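Side-chain contact in formyltransferase (Francisella tularensis subsp. tularensis, PDB 4NV1), which belongs to the formyltransferase family, pairing a formyl transferase domain with a C-terminal dimerization domain, and holds dtdp-4-amino-4,6-dideoxyglucose in its pocket: residues S87-N92 and N172-I177. Residues are numbered along the deposited sequence; the frame is centred on the assembly and turned at random.
Sequences SVLCIN and NKFTRI
L89 reaches across to F174 with a single methyl: CD2 sits 3.8 Å from CZ and 3.9 Å from CE1 of the ring, approaching it obliquely. CG anti to the backbone N (chi1 179°) directs the isobutyl group at the loop, and F174 comes from the opposite direction. The same CD2 lies 4.1 Å from OD1 of N172, a loose touch at the edge of the contact. Two residues on, I91 also points at the loop; its CD1 stands 4.5 Å from F174 CZ, a looser touch, again oblique to the ring. I91 is buried and also touches I169 of helix 147-170 and I134 of strand 133-139, and F174 touches both of these isoleucines too. N172, just after that helix, closes it with a Schellman motif, its positive phi (46°) turning the chain into the loop that brings F174 up to the side chains of L89 and I91. Farther along the loop, R176 forms a salt bridge with D132 and rests on V123. Just 129 Å² is buried between the two segments, and the loop meets this strand mainly through apolar contact, centred on CZ and CE1 of the F174 ring; with no hydrogen bond between them, nothing polar fixes their register here.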
ATOM      1  N   SER A  87     -14.798  -0.456  44.726  1.00 31.58           N
ATOM      2  CA  SER A  87     -15.732   0.340  45.529  1.00 36.13           C
ATOM      3  C   SER A  87     -16.842   1.088  44.759  1.00 37.38           C
ATOM      4  O   SER A  87     -17.847   1.486  45.331  1.00 37.22           O
ATOM      5  CB  SER A  87     -14.917   1.373  46.337  1.00 42.84           C
ATOM      6  OG  SER A  87     -13.672   0.805  46.737  1.00 47.87           O
ATOM      7  N   VAL A  88     -16.659   1.300  43.464  1.00 29.43           N
ATOM      8  CA  VAL A  88     -17.629   1.971  42.629  1.00 28.90           C
ATOM      9  C   VAL A  88     -17.786   1.007  41.466  1.00 28.67           C
ATOM     10  O   VAL A  88     -16.804   0.431  40.985  1.00 28.43           O
ATOM     11  CB  VAL A  88     -16.996   3.279  42.065  1.00 34.69           C
ATOM     12  CG1 VAL A  88     -17.965   3.996  41.168  1.00 32.90           C
ATOM     13  CG2 VAL A  88     -16.529   4.200  43.185  1.00 33.39           C
ATOM     14  N   LEU A  89     -18.989   0.878  40.947  1.00 24.26           N
ATOM     15  CA  LEU A  89     -19.163   0.191  39.685  1.00 26.84           C
ATOM     16  C   LEU A  89     -18.491   0.897  38.509  1.00 25.07           C
ATOM     17  O   LEU A  89     -18.869   2.002  38.112  1.00 24.32           O
ATOM     18  CB  LEU A  89     -20.670   0.069  39.441  1.00 28.57           C
ATOM     19  CG  LEU A  89     -21.179  -0.582  38.176  1.00 30.61           C
ATOM     20  CD1 LEU A  89     -20.530  -1.944  38.062  1.00 28.22           C
ATOM     21  CD2 LEU A  89     -22.701  -0.682  38.267  1.00 34.76           C
ATOM     22  N   CYS A  90     -17.529   0.217  37.916  1.00 25.19           N
ATOM     23  CA  CYS A  90     -16.717   0.734  36.807  1.00 24.79           C
ATOM     24  C   CYS A  90     -16.908  -0.270  35.649  1.00 20.80           C
ATOM     25  O   CYS A  90     -16.842  -1.487  35.806  1.00 23.11           O
ATOM     26  CB  CYS A  90     -15.247   0.776  37.227  1.00 23.45           C
ATOM     27  SG  CYS A  90     -15.042   1.928  38.603  1.00 28.17           S
ATOM     28  N   ILE A  91     -17.246   0.279  34.507  1.00 22.82           N
ATOM     29  CA  ILE A  91     -17.533  -0.509  33.328  1.00 24.49           C
ATOM     30  C   ILE A  91     -16.637  -0.038  32.186  1.00 22.93           C
ATOM     31  O   ILE A  91     -16.419   1.152  31.974  1.00 23.28           O
ATOM     32  CB  ILE A  91     -19.022  -0.429  33.040  1.00 20.49           C
ATOM     33  CG1 ILE A  91     -19.764  -1.158  34.213  1.00 18.91           C
ATOM     34  CG2 ILE A  91     -19.346  -0.850  31.623  1.00 19.67           C
ATOM     35  CD1 ILE A  91     -21.249  -0.912  34.174  1.00 19.76           C
ATOM     36  N   ASN A  92     -16.025  -1.029  31.571  1.00 22.04           N
ATOM     37  CA  ASN A  92     -15.142  -0.815  30.442  1.00 23.71           C
ATOM     38  C   ASN A  92     -15.832  -1.123  29.129  1.00 26.35           C
ATOM     39  O   ASN A  92     -16.520  -2.128  28.987  1.00 23.79           O
ATOM     40  CB  ASN A  92     -13.961  -1.742  30.613  1.00 24.65           C
ATOM     41  CG  ASN A  92     -12.810  -1.442  29.651  1.00 27.70           C
ATOM     42  OD1 ASN A  92     -11.973  -2.276  29.498  1.00 34.20           O
ATOM     43  ND2 ASN A  92     -12.715  -0.246  29.101  1.00 33.73           N
ATOM     44  N   ASN A 172     -29.347   0.384  37.025  1.00 28.71           N
ATOM     45  CA  ASN A 172     -28.733  -0.618  37.840  1.00 27.80           C
ATOM     46  C   ASN A 172     -29.389  -2.037  37.840  1.00 30.32           C
ATOM     47  O   ASN A 172     -29.336  -2.728  38.858  1.00 26.42           O
ATOM     48  CB  ASN A 172     -28.661  -0.128  39.262  1.00 30.23           C
ATOM     49  CG  ASN A 172     -27.584  -0.854  40.016  1.00 35.30           C
ATOM     50  OD1 ASN A 172     -26.572  -1.229  39.452  1.00 32.55           O
ATOM     51  ND2 ASN A 172     -27.817  -1.110  41.282  1.00 39.83           N
ATOM     52  N   LYS A 173     -29.972  -2.412  36.712  1.00 27.33           N
ATOM     53  CA  LYS A 173     -30.406  -3.779  36.393  1.00 28.22           C
ATOM     54  C   LYS A 173     -29.953  -4.191  34.962  1.00 24.83           C
ATOM     55  O   LYS A 173     -30.558  -3.860  33.956  1.00 25.47           O
ATOM     56  CB  LYS A 173     -31.913  -3.814  36.542  1.00 34.37           C
ATOM     57  CG  LYS A 173     -32.741  -4.842  35.799  1.00 41.43           C
ATOM     58  CD  LYS A 173     -34.203  -4.727  36.266  1.00 50.76           C
ATOM     59  CE  LYS A 173     -34.871  -6.068  36.531  1.00 49.95           C
ATOM     60  NZ  LYS A 173     -34.246  -6.710  37.731  1.00 53.65           N
ATOM     61  N   PHE A 174     -28.842  -4.913  34.886  1.00 28.71           N
ATOM     62  CA  PHE A 174     -28.148  -5.168  33.600  1.00 25.39           C
ATOM     63  C   PHE A 174     -27.498  -6.543  33.613  1.00 20.42           C
ATOM     64  O   PHE A 174     -27.251  -7.099  34.646  1.00 20.75           O
ATOM     65  CB  PHE A 174     -27.097  -4.080  33.351  1.00 23.43           C
ATOM     66  CG  PHE A 174     -26.035  -3.970  34.396  1.00 23.31           C
ATOM     67  CD1 PHE A 174     -26.153  -3.080  35.425  1.00 23.86           C
ATOM     68  CD2 PHE A 174     -24.861  -4.645  34.269  1.00 23.58           C
ATOM     69  CE1 PHE A 174     -25.208  -2.991  36.416  1.00 24.70           C
ATOM     70  CE2 PHE A 174     -23.877  -4.534  35.225  1.00 23.79           C
ATOM     71  CZ  PHE A 174     -24.043  -3.691  36.301  1.00 22.14           C
ATOM     72  N   THR A 175     -27.195  -7.063  32.446  1.00 20.96           N
ATOM     73  CA  THR A 175     -26.689  -8.379  32.299  1.00 22.75           C
ATOM     74  C   THR A 175     -25.325  -8.429  32.901  1.00 22.34           C
ATOM     75  O   THR A 175     -24.538  -7.506  32.729  1.00 23.04           O
ATOM     76  CB  THR A 175     -26.693  -8.633  30.786  1.00 25.86           C
ATOM     77  OG1 THR A 175     -28.070  -8.665  30.399  1.00 23.99           O
ATOM     78  CG2 THR A 175     -25.909  -9.868  30.372  1.00 21.16           C
ATOM     79  N   ARG A 176     -25.038  -9.550  33.556  1.00 22.29           N
ATOM     80  CA  ARG A 176     -23.716  -9.899  34.005  1.00 20.06           C
ATOM     81  C   ARG A 176     -23.450 -11.384  33.760  1.00 25.12           C
ATOM     82  O   ARG A 176     -23.996 -12.250  34.448  1.00 20.47           O
ATOM     83  CB  ARG A 176     -23.621  -9.587  35.485  1.00 22.36           C
ATOM     84  CG  ARG A 176     -23.748  -8.089  35.733  1.00 22.48           C
ATOM     85  CD  ARG A 176     -23.490  -7.758  37.216  1.00 24.37           C
ATOM     86  NE  ARG A 176     -22.099  -7.986  37.638  1.00 27.53           N
ATOM     87  CZ  ARG A 176     -21.512  -7.242  38.559  1.00 29.53           C
ATOM     88  NH1 ARG A 176     -22.206  -6.269  39.148  1.00 28.14           N
ATOM     89  NH2 ARG A 176     -20.245  -7.452  38.857  1.00 29.10           N
ATOM     90  N   ILE A 177     -22.611 -11.671  32.762  1.00 24.23           N
ATOM     91  CA  ILE A 177     -22.183 -13.007  32.483  1.00 27.32           C
ATOM     92  C   ILE A 177     -20.668 -13.225  32.637  1.00 30.50           C
ATOM     93  O   ILE A 177     -19.855 -12.511  32.027  1.00 24.61           O
ATOM     94  CB  ILE A 177     -22.699 -13.480  31.123  1.00 28.11           C
ATOM     95  CG1 ILE A 177     -24.226 -13.558  31.141  1.00 31.16           C
ATOM     96  CG2 ILE A 177     -22.181 -14.899  30.910  1.00 28.73           C
ATOM     97  CD1 ILE A 177     -24.804 -13.468  29.747  1.00 34.25           C
TER